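Local coordinates for protein polysaccharide deacetylase (Ammonifex degensii, PDB 4WCJ) that binds zinc and probably removes N-acetyl groups from poly-beta-1,6-N-acetyl-D-glucosamine, as a family 4 carbohydrate esterase with a beta-alpha barrel fold, at residues T96-D101 and L120-A125; L156-L161 and A205-F210; L181-T186 and D216-T221. One frame throughout, in Å; residues are numbered along the deposited sequence.

Contact 1. Residues T96-D101 and L120-A125; sequences TFDDGD and LFFVIA. With ZN (zinc ion), chain B.
The Phe121 ring points one edge at strand 96-99: the carbonyl O of Phe97 lies in the ring plane, 3.5 Å from Phe121 CD1, while Val123 CG1 sits over the centre of one face. At the far end of this ring Phe121 CZ approaches Gly100 CA obliquely, at 3.3 Å. The Phe122 ring, on the other side of the sheet, carries Leu120 CD2 on one face and meets Thr96 CB at its edge, 3.8 Å from Phe122 CE2. These rings flank two neighbouring parallel strands of a beta-alpha-beta unit in the deacetylase barrel, whose connecting helix 102-114 packs on Phe97 and Phe121. Between them the backbones alternate bonds: Phe97 N to Leu120 O, Phe122 N to Phe97 O, Asp99 N to Phe122 O at 2.8 Å, and finally Ile124 N to Asp99 O.

Asp98 runs beside Phe122, its OD1 3.3 Å from Phe122 CD2 and its carboxylate nearly perpendicular to the ring (88°), and OD2 is held by a salt bridge to Arg245 and by water 1. With CG beside the backbone N (chi1 -68°), Asp99 extends along Ile124 CD1 and presents OD1 to the zinc, whose coordination is completed by His157, His162 and two waters. Zinc lies 2.2 Å from Asp99 OD1, whereas Asp99 OD2 takes a 2.7 Å hydrogen bond from zinc-bound water 2.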
loop_
_atom_site.group_PDB
_atom_site.type_symbol
_atom_site.label_atom_id
_atom_site.label_comp_id
_atom_site.label_asym_id
_atom_site.label_seq_id
_atom_site.Cartn_x
_atom_site.Cartn_y
_atom_site.Cartn_z
ATOM N N THR A 96 -1.456 4.802 -0.259
ATOM C CA THR A 96 -0.521 3.734 0.097
ATOM C C THR A 96 0.757 3.777 -0.747
ATOM O O THR A 96 0.756 4.232 -1.904
ATOM C CB THR A 96 -1.160 2.316 -0.041
ATOM O OG1 THR A 96 -1.188 1.911 -1.419
ATOM C CG2 THR A 96 -2.559 2.282 0.557
ATOM N N PHE A 97 1.839 3.285 -0.150
ATOM C CA PHE A 97 3.126 3.128 -0.819
ATOM C C PHE A 97 3.623 1.698 -0.686
ATOM O O PHE A 97 3.530 1.121 0.399
ATOM C CB PHE A 97 4.176 4.069 -0.224
ATOM C CG PHE A 97 4.040 5.490 -0.666
ATOM C CD1 PHE A 97 3.068 6.304 -0.126
ATOM C CD2 PHE A 97 4.891 6.006 -1.628
ATOM C CE1 PHE A 97 2.947 7.617 -0.529
ATOM C CE2 PHE A 97 4.772 7.319 -2.038
ATOM C CZ PHE A 97 3.797 8.121 -1.495
ATOM N N ASP A 98 4.166 1.147 -1.772
ATOM C CA ASP A 98 4.785 -0.190 -1.764
ATOM C C ASP A 98 6.303 -0.156 -1.861
ATOM O O ASP A 98 6.833 0.573 -2.682
ATOM C CB ASP A 98 4.273 -1.041 -2.931
ATOM C CG ASP A 98 2.879 -1.580 -2.701
ATOM O OD1 ASP A 98 2.249 -1.224 -1.678
ATOM O OD2 ASP A 98 2.411 -2.352 -3.564
ATOM N N ASP A 99 6.945 -0.966 -1.012
ATOM C CA ASP A 99 8.338 -1.467 -1.080
ATOM C C ASP A 99 9.203 -1.007 0.101
ATOM O O ASP A 99 9.724 -1.839 0.851
ATOM C CB ASP A 99 9.046 -1.100 -2.391
ATOM C CG ASP A 99 8.458 -1.832 -3.582
ATOM O OD1 ASP A 99 7.593 -2.688 -3.357
ATOM O OD2 ASP A 99 8.850 -1.539 -4.730
ATOM N N GLY A 100 9.362 0.304 0.262
ATOM C CA GLY A 100 10.170 0.820 1.350
ATOM C C GLY A 100 11.173 1.864 0.892
ATOM O O GLY A 100 12.121 2.182 1.617
ATOM N N ASP A 101 10.970 2.401 -0.310
ATOM C CA ASP A 101 11.947 3.320 -0.890
ATOM C C ASP A 101 12.244 4.517 0.018
ATOM O O ASP A 101 11.346 5.064 0.648
ATOM C CB ASP A 101 11.477 3.822 -2.250
ATOM C CG ASP A 101 12.596 4.468 -3.040
ATOM O OD1 ASP A 101 13.426 3.724 -3.610
ATOM O OD2 ASP A 101 12.660 5.712 -3.098
ATOM N N LEU A 120 -0.646 4.290 4.237
ATOM C CA LEU A 120 -0.229 2.943 4.576
ATOM C C LEU A 120 1.049 2.627 3.798
ATOM O O LEU A 120 1.079 2.732 2.573
ATOM C CB LEU A 120 -1.333 1.929 4.246
ATOM C CG LEU A 120 -1.581 0.778 5.232
ATOM C CD1 LEU A 120 -2.789 -0.079 4.811
ATOM C CD2 LEU A 120 -0.344 -0.078 5.421
ATOM N N PHE A 121 2.096 2.237 4.514
ATOM C CA PHE A 121 3.401 1.952 3.918
ATOM C C PHE A 121 3.668 0.452 3.978
ATOM O O PHE A 121 3.986 -0.071 5.059
ATOM C CB PHE A 121 4.487 2.721 4.678
ATOM C CG PHE A 121 5.795 2.874 3.934
ATOM C CD1 PHE A 121 5.911 2.546 2.584
ATOM C CD2 PHE A 121 6.927 3.328 4.615
ATOM C CE1 PHE A 121 7.129 2.699 1.920
ATOM C CE2 PHE A 121 8.143 3.468 3.953
ATOM C CZ PHE A 121 8.240 3.166 2.615
ATOM N N PHE A 122 3.536 -0.227 2.839
ATOM C CA PHE A 122 3.786 -1.661 2.770
ATOM C C PHE A 122 5.266 -1.926 2.526
ATOM O O PHE A 122 5.749 -1.712 1.424
ATOM C CB PHE A 122 2.958 -2.299 1.652
ATOM C CG PHE A 122 1.465 -2.206 1.853
ATOM C CD1 PHE A 122 0.802 -3.120 2.662
ATOM C CD2 PHE A 122 0.721 -1.223 1.213
ATOM C CE1 PHE A 122 -0.577 -3.047 2.822
ATOM C CE2 PHE A 122 -0.657 -1.146 1.378
ATOM C CZ PHE A 122 -1.302 -2.060 2.181
ATOM N N VAL A 123 5.985 -2.399 3.535
ATOM C CA VAL A 123 7.417 -2.588 3.373
ATOM C C VAL A 123 7.843 -4.044 3.188
ATOM O O VAL A 123 7.234 -4.969 3.731
ATOM C CB VAL A 123 8.189 -1.978 4.564
ATOM C CG1 VAL A 123 7.801 -0.506 4.737
ATOM C CG2 VAL A 123 7.925 -2.732 5.880
ATOM N N ILE A 124 8.875 -4.223 2.377
ATOM C CA ILE A 124 9.576 -5.491 2.252
ATOM C C ILE A 124 10.485 -5.585 3.465
ATOM O O ILE A 124 11.594 -5.046 3.472
ATOM C CB ILE A 124 10.395 -5.581 0.970
ATOM C CG1 ILE A 124 9.531 -5.216 -0.238
ATOM C CG2 ILE A 124 10.958 -6.982 0.819
ATOM C CD1 ILE A 124 10.318 -4.957 -1.476
ATOM N N ALA A 125 10.001 -6.244 4.515
ATOM C CA ALA A 125 10.614 -6.090 5.833
ATOM C C ALA A 125 12.072 -6.517 5.853
ATOM O O ALA A 125 12.867 -5.943 6.593
ATOM C CB ALA A 125 9.807 -6.870 6.896
HETATM ZN ZN ZN B . 6.256 -3.922 -4.531
HETATM O O HOH W 1 4.416 -2.907 -5.480
HETATM O O HOH W 2 7.074 -2.878 -6.339
#

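Contact 2. Residues L156-L161 and A205-F210; sequences LHTYDL and AYPYGF. With ZN (zinc ion), chain B.
The zinc site of this deacetylase is built from loops at the ends of the barrel strands, and here the loop after strand 152-156, carrying the metal ligand His157, meets the one after strand 203-205. Where the strands give out, Ala205 N still bonds to Leu156 O, 3.0 Å away and close to straight. One residue further on, the imidazole takes over from the backbone: His157 ND1 donates to Ala205 O at 2.8 Å. The oxygen lies near the plane of the imidazole, but the donor stands 55° above the plane of the carbonyl.

CG of His157 is anti to the backbone N (chi1 -159°), which carries the ring across to the second loop and lets its two nitrogens work on different partners. NE2 binds zinc at 2.1 Å, with Asp99, His162 and two waters as the other ligands. The bond at ND1, together with the metal at NE2, fixes the rotation of the ring and, by polarising it, would probably make NE2 a better electron-pair donor to the zinc. Ala205 is thus a second-shell residue acting through its backbone.

Pro207 covers one face of the imidazole in a CH-pi contact, its CG 4.1 Å from the ring centroid and displaced toward the rim. The same CG touches Thr158 CG2 at 3.6 Å, so the proline rests on both residues. The threonine hydroxyl serves its own loop in an ST motif: Thr158 OG1 donates to a lone pair of His157 O in the carbonyl plane, and accepts from Leu161 N at 3.1 Å.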
loop_
_atom_site.group_PDB
_atom_site.type_symbol
_atom_site.label_atom_id
_atom_site.label_comp_id
_atom_site.label_asym_id
_atom_site.label_seq_id
_atom_site.Cartn_x
_atom_site.Cartn_y
_atom_site.Cartn_z
ATOM N N LEU A 156 2.773 -5.224 5.599
ATOM C CA LEU A 156 3.802 -6.137 5.099
ATOM C C LEU A 156 3.676 -6.366 3.583
ATOM O O LEU A 156 2.575 -6.521 3.056
ATOM C CB LEU A 156 3.728 -7.471 5.856
ATOM C CG LEU A 156 4.800 -8.529 5.551
ATOM C CD1 LEU A 156 6.189 -8.077 5.982
ATOM C CD2 LEU A 156 4.441 -9.862 6.208
ATOM N N HIS A 157 4.824 -6.387 2.910
ATOM C CA HIS A 157 4.940 -6.551 1.462
ATOM C C HIS A 157 5.878 -7.745 1.240
ATOM O O HIS A 157 6.827 -7.668 0.474
ATOM C CB HIS A 157 5.488 -5.256 0.834
ATOM C CG HIS A 157 5.211 -5.085 -0.634
ATOM N ND1 HIS A 157 4.025 -5.460 -1.231
ATOM C CD2 HIS A 157 5.962 -4.528 -1.617
ATOM C CE1 HIS A 157 4.066 -5.162 -2.516
ATOM N NE2 HIS A 157 5.230 -4.591 -2.777
ATOM N N THR A 158 5.567 -8.849 1.928
ATOM C CA THR A 158 6.474 -9.988 2.198
ATOM C C THR A 158 7.690 -9.573 3.026
ATOM O O THR A 158 7.984 -8.381 3.174
ATOM C CB THR A 158 6.994 -10.721 0.905
ATOM O OG1 THR A 158 8.054 -9.971 0.290
ATOM C CG2 THR A 158 5.875 -10.970 -0.083
ATOM N N TYR A 159 8.379 -10.566 3.592
ATOM C CA TYR A 159 9.687 -10.332 4.210
ATOM C C TYR A 159 10.783 -10.212 3.147
ATOM O O TYR A 159 11.517 -9.215 3.086
ATOM C CB TYR A 159 10.047 -11.459 5.191
ATOM C CG TYR A 159 11.395 -11.257 5.862
ATOM C CD1 TYR A 159 11.515 -10.457 6.990
ATOM C CD2 TYR A 159 12.544 -11.857 5.362
ATOM C CE1 TYR A 159 12.742 -10.262 7.599
ATOM C CE2 TYR A 159 13.777 -11.666 5.971
ATOM C CZ TYR A 159 13.863 -10.864 7.086
ATOM O OH TYR A 159 15.081 -10.665 7.697
ATOM N N ASP A 160 10.916 -11.240 2.320
ATOM C CA ASP A 160 11.895 -11.205 1.232
ATOM C C ASP A 160 11.486 -12.156 0.111
ATOM O O ASP A 160 12.222 -13.084 -0.250
ATOM C CB ASP A 160 13.292 -11.543 1.760
ATOM C CG ASP A 160 14.389 -11.316 0.724
ATOM O OD1 ASP A 160 14.203 -10.477 -0.188
ATOM O OD2 ASP A 160 15.437 -11.986 0.827
ATOM N N LEU A 161 10.306 -11.913 -0.449
ATOM C CA LEU A 161 9.801 -12.730 -1.546
ATOM C C LEU A 161 9.306 -11.857 -2.695
ATOM O O LEU A 161 8.460 -12.273 -3.480
ATOM C CB LEU A 161 8.676 -13.662 -1.060
ATOM C CG LEU A 161 9.103 -15.004 -0.468
ATOM C CD1 LEU A 161 7.892 -15.873 -0.157
ATOM C CD2 LEU A 161 10.043 -15.744 -1.416
ATOM N N ALA A 205 0.061 -6.386 1.392
ATOM C CA ALA A 205 -0.032 -6.085 -0.043
ATOM C C ALA A 205 0.795 -7.079 -0.840
ATOM O O ALA A 205 1.980 -7.283 -0.560
ATOM C CB ALA A 205 0.427 -4.667 -0.334
ATOM N N TYR A 206 0.164 -7.701 -1.831
ATOM C CA TYR A 206 0.858 -8.643 -2.707
ATOM C C TYR A 206 1.826 -7.930 -3.634
ATOM O O TYR A 206 1.427 -7.013 -4.352
ATOM C CB TYR A 206 -0.135 -9.426 -3.565
ATOM C CG TYR A 206 -0.907 -10.529 -2.869
ATOM C CD1 TYR A 206 -0.252 -11.627 -2.318
ATOM C CD2 TYR A 206 -2.294 -10.493 -2.800
ATOM C CE1 TYR A 206 -0.954 -12.641 -1.694
ATOM C CE2 TYR A 206 -3.005 -11.512 -2.181
ATOM C CZ TYR A 206 -2.330 -12.582 -1.629
ATOM O OH TYR A 206 -3.038 -13.600 -1.024
ATOM N N PRO A 207 3.094 -8.360 -3.637
ATOM C CA PRO A 207 3.987 -7.890 -4.699
ATOM C C PRO A 207 3.432 -8.326 -6.051
ATOM O O PRO A 207 2.922 -9.451 -6.169
ATOM C CB PRO A 207 5.316 -8.576 -4.382
ATOM C CG PRO A 207 5.227 -8.920 -2.919
ATOM C CD PRO A 207 3.776 -9.253 -2.690
ATOM N N TYR A 208 3.490 -7.414 -7.019
ATOM C CA TYR A 208 2.999 -7.604 -8.391
ATOM C C TYR A 208 1.469 -7.660 -8.433
ATOM O O TYR A 208 0.879 -7.788 -9.499
ATOM C CB TYR A 208 3.636 -8.848 -9.035
ATOM C CG TYR A 208 5.138 -8.858 -8.870
ATOM C CD1 TYR A 208 5.947 -7.951 -9.557
ATOM C CD2 TYR A 208 5.748 -9.746 -7.995
ATOM C CE1 TYR A 208 7.325 -7.941 -9.379
ATOM C CE2 TYR A 208 7.122 -9.746 -7.820
ATOM C CZ TYR A 208 7.899 -8.846 -8.505
ATOM O OH TYR A 208 9.253 -8.877 -8.301
ATOM N N GLY A 209 0.830 -7.534 -7.272
ATOM C CA GLY A 209 -0.576 -7.176 -7.221
ATOM C C GLY A 209 -1.629 -8.245 -7.020
ATOM O O GLY A 209 -2.807 -7.916 -6.863
ATOM N N PHE A 210 -1.241 -9.515 -7.033
ATOM C CA PHE A 210 -2.249 -10.581 -6.998
ATOM C C PHE A 210 -1.852 -11.807 -6.202
ATOM O O PHE A 210 -0.677 -12.081 -6.005
ATOM C CB PHE A 210 -2.608 -10.984 -8.429
ATOM C CG PHE A 210 -3.077 -9.829 -9.253
ATOM C CD1 PHE A 210 -4.381 -9.374 -9.141
ATOM C CD2 PHE A 210 -2.194 -9.142 -10.075
ATOM C CE1 PHE A 210 -4.813 -8.282 -9.871
ATOM C CE2 PHE A 210 -2.615 -8.051 -10.804
ATOM C CZ PHE A 210 -3.927 -7.618 -10.704
HETATM ZN ZN ZN B . 6.256 -3.922 -4.531
HETATM O O HOH W 2 7.074 -2.878 -6.339
HETATM O O HOH W 1 4.416 -2.907 -5.480
#

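Contact 3. Residues L181-T186 and D216-T221; sequences LFAEDT and DEILRT
Phe182 and Ile218 make the close part of this helix-helix contact, with Leu219 and Thr186 next to them. The phenyl ring leaves its helix with CG anti to the backbone N (chi1 179°) and meets Ile218 at its edge, Phe182 CD2 lying 3.8 Å from Ile218 CD1. The other branch of that isoleucine, CG2, packs on the next residue of the helix, 3.8 Å from Ala183 CA and close to its CB. Leu219 reaches in with one methyl: its CD2 is 4.0 Å from Phe182 CZ and 3.9 Å from Thr186 CG2, the leucine crossing each partner at about a right angle. Thr186 OG1 sits over the centre of one ring face and donates to Phe182 O, an acceptor that Thr186 N approaches from the opposite side of the carbonyl plane. An alanine at Phe182 is likely to open a gap between the helices, leaving Ile218 CD1 and Leu219 CD2 without the ring they lean on.

Away from this apolar seam lie exposed residues: Glu184 points away from the partner helix, and Arg220 grips Glu217 side-on in a salt bridge, NE to OE1 and NH2 to OE2, the latter pair 3.0 Å apart.

The axes of 181-186 and 216-221 cross at -34° and approach to 10.1 Å, so mainly side chains fill the interval, and Gln222 NE2 also bonds to Ala183 O. Helices 179-197 and 213-221 precede strands 203-205 and 226-229 of the barrel, and Leu219 touches Tyr206 on the loop between strand 203-205 and helix 213-221.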
loop_
_atom_site.group_PDB
_atom_site.type_symbol
_atom_site.label_atom_id
_atom_site.label_comp_id
_atom_site.label_asym_id
_atom_site.label_seq_id
_atom_site.Cartn_x
_atom_site.Cartn_y
_atom_site.Cartn_z
ATOM N N LEU A 181 6.769 -21.973 1.810
ATOM C CA LEU A 181 7.709 -20.858 1.782
ATOM C C LEU A 181 6.993 -19.532 1.994
ATOM O O LEU A 181 7.507 -18.639 2.678
ATOM C CB LEU A 181 8.478 -20.839 0.455
ATOM C CG LEU A 181 9.317 -19.589 0.155
ATOM C CD1 LEU A 181 10.458 -19.437 1.157
ATOM C CD2 LEU A 181 9.848 -19.586 -1.279
ATOM N N PHE A 182 5.804 -19.404 1.413
ATOM C CA PHE A 182 5.045 -18.164 1.554
ATOM C C PHE A 182 4.562 -17.971 2.983
ATOM O O PHE A 182 4.548 -16.852 3.505
ATOM C CB PHE A 182 3.847 -18.138 0.605
ATOM C CG PHE A 182 3.015 -16.895 0.730
ATOM C CD1 PHE A 182 3.436 -15.707 0.147
ATOM C CD2 PHE A 182 1.826 -16.903 1.441
ATOM C CE1 PHE A 182 2.683 -14.554 0.264
ATOM C CE2 PHE A 182 1.067 -15.763 1.559
ATOM C CZ PHE A 182 1.499 -14.575 0.974
ATOM N N ALA A 183 4.156 -19.071 3.608
ATOM C CA ALA A 183 3.669 -19.024 4.977
ATOM C C ALA A 183 4.797 -18.633 5.925
ATOM O O ALA A 183 4.600 -17.815 6.825
ATOM C CB ALA A 183 3.070 -20.357 5.377
ATOM N N GLU A 184 5.976 -19.214 5.711
ATOM C CA GLU A 184 7.113 -18.982 6.596
ATOM C C GLU A 184 7.614 -17.548 6.459
ATOM O O GLU A 184 7.930 -16.889 7.453
ATOM C CB GLU A 184 8.232 -19.982 6.302
ATOM C CG GLU A 184 8.018 -21.329 6.991
ATOM C CD GLU A 184 8.663 -22.494 6.258
ATOM O OE1 GLU A 184 9.136 -22.302 5.113
ATOM O OE2 GLU A 184 8.689 -23.607 6.835
ATOM N N ASP A 185 7.665 -17.073 5.221
ATOM C CA ASP A 185 8.088 -15.704 4.937
ATOM C C ASP A 185 7.142 -14.691 5.566
ATOM O O ASP A 185 7.573 -13.694 6.145
ATOM C CB ASP A 185 8.162 -15.493 3.427
ATOM C CG ASP A 185 8.590 -14.095 3.050
ATOM O OD1 ASP A 185 7.704 -13.224 2.928
ATOM O OD2 ASP A 185 9.804 -13.878 2.857
ATOM N N THR A 186 5.846 -14.950 5.443
ATOM C CA THR A 186 4.831 -14.069 6.021
ATOM C C THR A 186 4.938 -14.016 7.535
ATOM O O THR A 186 4.842 -12.941 8.126
ATOM C CB THR A 186 3.404 -14.505 5.609
ATOM O OG1 THR A 186 3.317 -14.539 4.179
ATOM C CG2 THR A 186 2.373 -13.522 6.136
ATOM N N ASP A 216 -4.337 -16.336 -0.033
ATOM C CA ASP A 216 -5.343 -15.576 0.723
ATOM C C ASP A 216 -5.621 -16.223 2.073
ATOM O O ASP A 216 -5.763 -15.544 3.098
ATOM C CB ASP A 216 -6.662 -15.476 -0.044
ATOM C CG ASP A 216 -6.589 -14.553 -1.230
ATOM O OD1 ASP A 216 -5.666 -13.709 -1.296
ATOM O OD2 ASP A 216 -7.479 -14.673 -2.102
ATOM N N GLU A 217 -5.703 -17.548 2.061
ATOM C CA GLU A 217 -6.035 -18.298 3.261
ATOM C C GLU A 217 -4.887 -18.273 4.258
ATOM O O GLU A 217 -5.105 -18.167 5.460
ATOM C CB GLU A 217 -6.407 -19.746 2.900
ATOM C CG GLU A 217 -6.615 -20.661 4.093
ATOM C CD GLU A 217 -7.825 -20.283 4.927
ATOM O OE1 GLU A 217 -8.586 -19.379 4.520
ATOM O OE2 GLU A 217 -8.025 -20.912 5.988
ATOM N N ILE A 218 -3.662 -18.359 3.757
ATOM C CA ILE A 218 -2.501 -18.264 4.620
ATOM C C ILE A 218 -2.524 -16.915 5.339
ATOM O O ILE A 218 -2.355 -16.842 6.570
ATOM C CB ILE A 218 -1.199 -18.441 3.828
ATOM C CG1 ILE A 218 -1.063 -19.900 3.386
ATOM C CG2 ILE A 218 -0.003 -18.027 4.669
ATOM C CD1 ILE A 218 0.055 -20.127 2.392
ATOM N N LEU A 219 -2.759 -15.845 4.582
ATOM C CA LEU A 219 -2.882 -14.522 5.201
ATOM C C LEU A 219 -4.004 -14.464 6.242
ATOM O O LEU A 219 -3.835 -13.876 7.318
ATOM C CB LEU A 219 -3.112 -13.453 4.133
ATOM C CG LEU A 219 -1.966 -13.299 3.133
ATOM C CD1 LEU A 219 -2.323 -12.277 2.058
ATOM C CD2 LEU A 219 -0.677 -12.925 3.853
ATOM N N ARG A 220 -5.148 -15.071 5.938
ATOM C CA ARG A 220 -6.269 -15.020 6.865
ATOM C C ARG A 220 -5.899 -15.705 8.173
ATOM O O ARG A 220 -6.123 -15.157 9.259
ATOM C CB ARG A 220 -7.519 -15.672 6.272
ATOM C CG ARG A 220 -8.782 -15.433 7.092
ATOM C CD ARG A 220 -9.912 -16.366 6.679
ATOM N NE ARG A 220 -9.593 -17.763 6.965
ATOM C CZ ARG A 220 -9.801 -18.355 8.138
ATOM N NH1 ARG A 220 -10.326 -17.673 9.152
ATOM N NH2 ARG A 220 -9.480 -19.631 8.299
ATOM N N THR A 221 -5.320 -16.898 8.070
ATOM C CA THR A 221 -4.989 -17.670 9.263
ATOM C C THR A 221 -3.855 -17.024 10.045
ATOM O O THR A 221 -3.707 -17.269 11.239
ATOM C CB THR A 221 -4.608 -19.132 8.925
ATOM O OG1 THR A 221 -3.353 -19.163 8.232
ATOM C CG2 THR A 221 -5.679 -19.778 8.069
#

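Contact 1 closes before contact 2 opens along the chain, while the segments of contacts 2 and 3 alternate: 156-161, 181-186, 205-210, 216-221. Contacts 1 and 2, with centres 9 Å apart, share the zinc ion and both its waters, and Val123 O probably bonds to His157 N where strand 119-123 runs beside strand 152-156. Contact 3 lies on the outer helices, its centre 11 Å from contact 2 and 18 Å from contact 1. Tyr206 OH with Asp216 OD1 and Tyr159 N with Asp185 OD1 tie both of its helices to the loops of contact 2, linking the barrel's outer layer to a metal-bearing loop.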